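Local atomic coordinates of YncI copper-binding domain-containing protein (PDB entry 3ESM), a protein that is of unknown function but probably binds copper through an immunoglobulin-like domain of a membrane-associated protein. Residues A[34-48]-A[60-73]. The protein carries 2 engineered substitutions. Sequence-based numbering, arbitrary orientation.
Engineered in segment 34-48: M36 (natural residue Leu). With SO4 (sulfate ion), chain B.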
# COMPACT_ATOMS: atom_id res chain seq x y z
N THR A 34 4.63 -4.73 -5.72
CA THR A 34 5.69 -4.22 -4.82
C THR A 34 5.35 -4.19 -3.34
O THR A 34 6.24 -4.04 -2.49
CB THR A 34 6.14 -2.81 -5.23
OG1 THR A 34 5.02 -1.91 -5.16
CG2 THR A 34 6.73 -2.86 -6.65
N ALA A 35 4.08 -4.40 -3.02
CA ALA A 35 3.71 -4.55 -1.59
C ALA A 35 2.38 -5.29 -1.50
O ALA A 35 1.57 -5.27 -2.43
CB ALA A 35 3.58 -3.21 -0.93
N MET A 36 2.18 -5.91 -0.36
CA MET A 36 0.91 -6.57 -0.08
C MET A 36 0.56 -6.31 1.36
O MET A 36 1.38 -6.58 2.24
CB MET A 36 1.08 -8.08 -0.30
CG MET A 36 -0.13 -8.93 0.06
SD MET A 36 -1.49 -8.76 -1.15
CE MET A 36 -0.57 -8.43 -2.58
N THR A 37 -0.67 -5.85 1.62
CA THR A 37 -1.12 -5.65 2.99
C THR A 37 -2.30 -6.58 3.22
O THR A 37 -3.21 -6.56 2.41
CB THR A 37 -1.52 -4.17 3.23
OG1 THR A 37 -0.29 -3.39 3.35
CG2 THR A 37 -2.27 -4.04 4.54
N VAL A 38 -2.30 -7.37 4.28
CA VAL A 38 -3.43 -8.26 4.53
C VAL A 38 -4.02 -7.96 5.88
O VAL A 38 -3.29 -7.82 6.86
CB VAL A 38 -3.00 -9.73 4.50
CG1 VAL A 38 -4.19 -10.64 4.87
CG2 VAL A 38 -2.48 -10.09 3.14
N THR A 39 -5.35 -7.90 5.94
CA THR A 39 -6.05 -7.61 7.19
C THR A 39 -6.23 -8.91 7.94
O THR A 39 -6.73 -9.89 7.37
CB THR A 39 -7.43 -7.02 6.87
OG1 THR A 39 -7.28 -5.73 6.27
CG2 THR A 39 -8.25 -6.91 8.13
N LEU A 40 -5.80 -8.96 9.22
CA LEU A 40 -5.82 -10.19 10.01
C LEU A 40 -6.93 -10.13 11.03
O LEU A 40 -7.34 -9.07 11.44
CB LEU A 40 -4.50 -10.43 10.76
CG LEU A 40 -3.27 -10.52 9.85
CD1 LEU A 40 -2.00 -10.50 10.71
CD2 LEU A 40 -3.34 -11.81 9.04
N PRO A 41 -7.39 -11.31 11.44
CA PRO A 41 -8.58 -11.30 12.28
C PRO A 41 -8.19 -11.11 13.77
O PRO A 41 -8.53 -11.92 14.66
CB PRO A 41 -9.20 -12.68 12.00
CG PRO A 41 -8.05 -13.55 11.59
CD PRO A 41 -7.08 -12.61 10.86
N ASN A 42 -7.46 -10.02 14.03
CA ASN A 42 -7.17 -9.63 15.39
C ASN A 42 -6.67 -10.80 16.22
O ASN A 42 -7.22 -11.07 17.30
CB ASN A 42 -8.40 -9.03 16.04
CG ASN A 42 -8.78 -7.66 15.47
OD1 ASN A 42 -9.60 -6.94 16.05
ND2 ASN A 42 -8.20 -7.31 14.33
N VAL A 43 -5.61 -11.44 15.75
CA VAL A 43 -5.04 -12.65 16.38
C VAL A 43 -4.01 -12.31 17.44
O VAL A 43 -3.36 -11.27 17.37
CB VAL A 43 -4.40 -13.59 15.32
CG1 VAL A 43 -5.47 -14.14 14.38
CG2 VAL A 43 -3.34 -12.84 14.51
N ARG A 44 -3.83 -13.19 18.42
CA ARG A 44 -2.82 -12.93 19.45
C ARG A 44 -1.41 -13.05 18.86
O ARG A 44 -0.49 -12.30 19.23
CB ARG A 44 -2.94 -13.93 20.60
CG ARG A 44 -4.27 -13.98 21.27
CD ARG A 44 -4.27 -13.07 22.50
NE ARG A 44 -3.51 -11.87 22.21
CZ ARG A 44 -3.74 -10.68 22.75
NH1 ARG A 44 -4.73 -10.51 23.62
NH2 ARG A 44 -2.98 -9.65 22.40
N SER A 45 -1.22 -14.04 17.98
CA SER A 45 0.10 -14.35 17.48
C SER A 45 0.10 -14.19 15.97
O SER A 45 -0.85 -14.61 15.31
CB SER A 45 0.46 -15.79 17.82
OG SER A 45 1.75 -16.09 17.30
N ALA A 46 1.17 -13.58 15.43
CA ALA A 46 1.34 -13.47 13.98
C ALA A 46 2.81 -13.25 13.69
O ALA A 46 3.40 -12.26 14.17
CB ALA A 46 0.53 -12.30 13.45
N ARG A 47 3.42 -14.17 12.96
CA ARG A 47 4.84 -14.13 12.68
C ARG A 47 5.00 -14.41 11.21
O ARG A 47 4.44 -15.38 10.70
CB ARG A 47 5.58 -15.26 13.44
CG ARG A 47 5.64 -15.12 14.95
CD ARG A 47 5.81 -16.48 15.67
NE ARG A 47 6.82 -17.35 15.07
CZ ARG A 47 8.04 -17.54 15.57
NH1 ARG A 47 8.41 -16.92 16.69
NH2 ARG A 47 8.90 -18.35 14.96
N THR A 48 5.79 -13.59 10.52
CA THR A 48 6.11 -13.85 9.13
C THR A 48 7.39 -14.66 9.02
O THR A 48 8.16 -14.80 9.98
CB THR A 48 6.31 -12.54 8.34
OG1 THR A 48 7.32 -11.74 8.99
CG2 THR A 48 5.00 -11.76 8.28
N ARG A 60 -0.27 -3.86 15.34
CA ARG A 60 -0.99 -4.39 16.50
C ARG A 60 -1.92 -3.32 17.04
O ARG A 60 -1.70 -2.13 16.85
CB ARG A 60 0.01 -4.76 17.60
CG ARG A 60 1.10 -5.71 17.16
CD ARG A 60 0.82 -7.09 17.69
NE ARG A 60 1.78 -8.08 17.23
CZ ARG A 60 1.65 -9.37 17.48
NH1 ARG A 60 0.62 -9.80 18.19
NH2 ARG A 60 2.55 -10.24 17.01
N ASN A 61 -2.99 -3.73 17.70
CA ASN A 61 -3.84 -2.76 18.38
C ASN A 61 -3.49 -2.65 19.87
O ASN A 61 -2.49 -3.22 20.31
CB ASN A 61 -5.32 -3.10 18.18
CG ASN A 61 -5.71 -4.41 18.82
OD1 ASN A 61 -4.94 -4.99 19.61
ND2 ASN A 61 -6.90 -4.92 18.46
N ASP A 62 -4.34 -1.95 20.62
CA ASP A 62 -4.08 -1.66 22.03
C ASP A 62 -4.07 -2.94 22.87
O ASP A 62 -3.44 -3.00 23.94
CB ASP A 62 -5.16 -0.71 22.57
CG ASP A 62 -6.58 -1.15 22.18
OD1 ASP A 62 -6.73 -2.24 21.57
OD2 ASP A 62 -7.55 -0.40 22.47
N LYS A 63 -4.75 -3.97 22.39
CA LYS A 63 -4.78 -5.24 23.11
C LYS A 63 -3.65 -6.17 22.68
O LYS A 63 -3.60 -7.34 23.09
CB LYS A 63 -6.13 -5.93 22.90
CG LYS A 63 -7.32 -5.09 23.28
CD LYS A 63 -8.63 -5.82 22.97
CE LYS A 63 -9.84 -4.98 23.39
NZ LYS A 63 -10.02 -3.80 22.49
N SER A 64 -2.76 -5.67 21.81
CA SER A 64 -1.61 -6.45 21.37
C SER A 64 -1.98 -7.54 20.38
O SER A 64 -1.22 -8.48 20.15
CB SER A 64 -0.86 -7.04 22.56
OG SER A 64 -0.40 -5.98 23.38
N GLU A 65 -3.16 -7.41 19.79
CA GLU A 65 -3.56 -8.33 18.73
C GLU A 65 -2.98 -7.82 17.42
O GLU A 65 -2.92 -6.60 17.18
CB GLU A 65 -5.09 -8.40 18.63
CG GLU A 65 -5.78 -8.99 19.88
CD GLU A 65 -7.27 -8.63 19.98
OE1 GLU A 65 -7.71 -7.61 19.39
OE2 GLU A 65 -8.00 -9.37 20.67
N ALA A 66 -2.61 -8.75 16.56
CA ALA A 66 -2.19 -8.40 15.20
C ALA A 66 -3.42 -8.12 14.34
O ALA A 66 -4.25 -9.03 14.14
CB ALA A 66 -1.42 -9.58 14.59
N VAL A 67 -3.47 -6.91 13.78
CA VAL A 67 -4.60 -6.42 12.97
C VAL A 67 -4.32 -6.44 11.47
O VAL A 67 -5.25 -6.44 10.65
CB VAL A 67 -5.08 -4.99 13.39
CG1 VAL A 67 -5.61 -5.00 14.82
CG2 VAL A 67 -3.96 -3.99 13.28
N SER A 68 -3.04 -6.42 11.10
CA SER A 68 -2.70 -6.53 9.69
C SER A 68 -1.21 -6.84 9.55
O SER A 68 -0.46 -6.75 10.53
CB SER A 68 -3.00 -5.23 8.95
OG SER A 68 -2.02 -4.23 9.23
N VAL A 69 -0.82 -7.25 8.35
CA VAL A 69 0.60 -7.56 8.08
C VAL A 69 0.88 -6.97 6.72
O VAL A 69 0.01 -7.02 5.82
CB VAL A 69 0.89 -9.07 8.11
CG1 VAL A 69 -0.12 -9.88 7.24
CG2 VAL A 69 2.34 -9.36 7.67
N THR A 70 2.07 -6.39 6.56
CA THR A 70 2.40 -5.79 5.26
C THR A 70 3.77 -6.26 4.84
O THR A 70 4.71 -6.24 5.66
CB THR A 70 2.43 -4.26 5.30
OG1 THR A 70 1.16 -3.73 5.67
CG2 THR A 70 2.87 -3.69 3.93
N TRP A 71 3.90 -6.74 3.61
CA TRP A 71 5.22 -7.07 3.03
C TRP A 71 5.53 -6.03 1.98
O TRP A 71 4.65 -5.67 1.18
CB TRP A 71 5.18 -8.43 2.35
CG TRP A 71 5.00 -9.59 3.24
CD1 TRP A 71 6.00 -10.35 3.79
CD2 TRP A 71 3.76 -10.19 3.64
NE1 TRP A 71 5.45 -11.38 4.53
CE2 TRP A 71 4.08 -11.30 4.46
CE3 TRP A 71 2.41 -9.88 3.40
CZ2 TRP A 71 3.10 -12.15 5.00
CZ3 TRP A 71 1.43 -10.70 3.95
CH2 TRP A 71 1.78 -11.82 4.75
N THR A 72 6.77 -5.56 1.92
CA THR A 72 7.14 -4.48 1.01
C THR A 72 8.44 -4.85 0.37
O THR A 72 9.38 -5.24 1.08
CB THR A 72 7.36 -3.16 1.76
OG1 THR A 72 6.17 -2.83 2.50
CG2 THR A 72 7.66 -2.03 0.74
N ALA A 73 8.51 -4.72 -0.95
CA ALA A 73 9.75 -5.05 -1.68
C ALA A 73 10.83 -4.02 -1.37
O ALA A 73 10.57 -2.81 -1.42
CB ALA A 73 9.42 -5.07 -3.18
S SO4 B . 3.80 -13.50 18.44
O1 SO4 B . 5.24 -13.21 18.52
O2 SO4 B . 3.26 -13.10 17.14
O3 SO4 B . 3.64 -14.93 18.68
O4 SO4 B . 3.09 -12.69 19.43
O HOH W 1 -7.78 -6.19 11.84
O HOH W 2 4.97 -10.18 15.08
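M36 and W71 face each other as a hydrogen-bonded antiparallel pair, M36 N to W71 O and W71 N to M36 O both spanning 2.9 Å within the carbonyl planes. V38 and V69 form a second such pair, V38 N meeting V69 O nearly along its C=O axis. At L40 the pattern changes: L40 N still reaches V67 O, but from above the carbonyl plane, and N42 and V43 then both face A66, forming a G1 beta bulge.

Between the M36-W71 and V38-V69 pairs, the hydroxyls of T37 and T70 share a hydrogen bond (OG1 to OG1, 2.8 Å) on the sheet face that also bears S68, whose hydroxyl binds S110 of the second subunit.

The other face is apolar. V38 CG2 meets the indole edge of W71 at CZ3 (4.0 Å), while L40 CD1 lies against V69 CG1 and A66 CB. From strand 45-48, nearly parallel to 66-73 in the facing sheet, A46 CB presses on A66 CB at 3.5 Å and T48 CG2 touches V69 CG2.

Polar side chains tie the two layers near the start of strand 66-73. R60, bent at chi2 (-104°), brings its guanidinium edge to R44 O (NH1, 2.9 Å) and, through NH2, to O2 of a sulfate, probably from the crystallisation liquor, that A46 N also binds; NH1 also grips S64 O.

Strand 33-43 thus pairs in one sheet before the chain crosses to the other, enclosing a core with I92 and F88, as in an immunoglobulin-like beta sandwich.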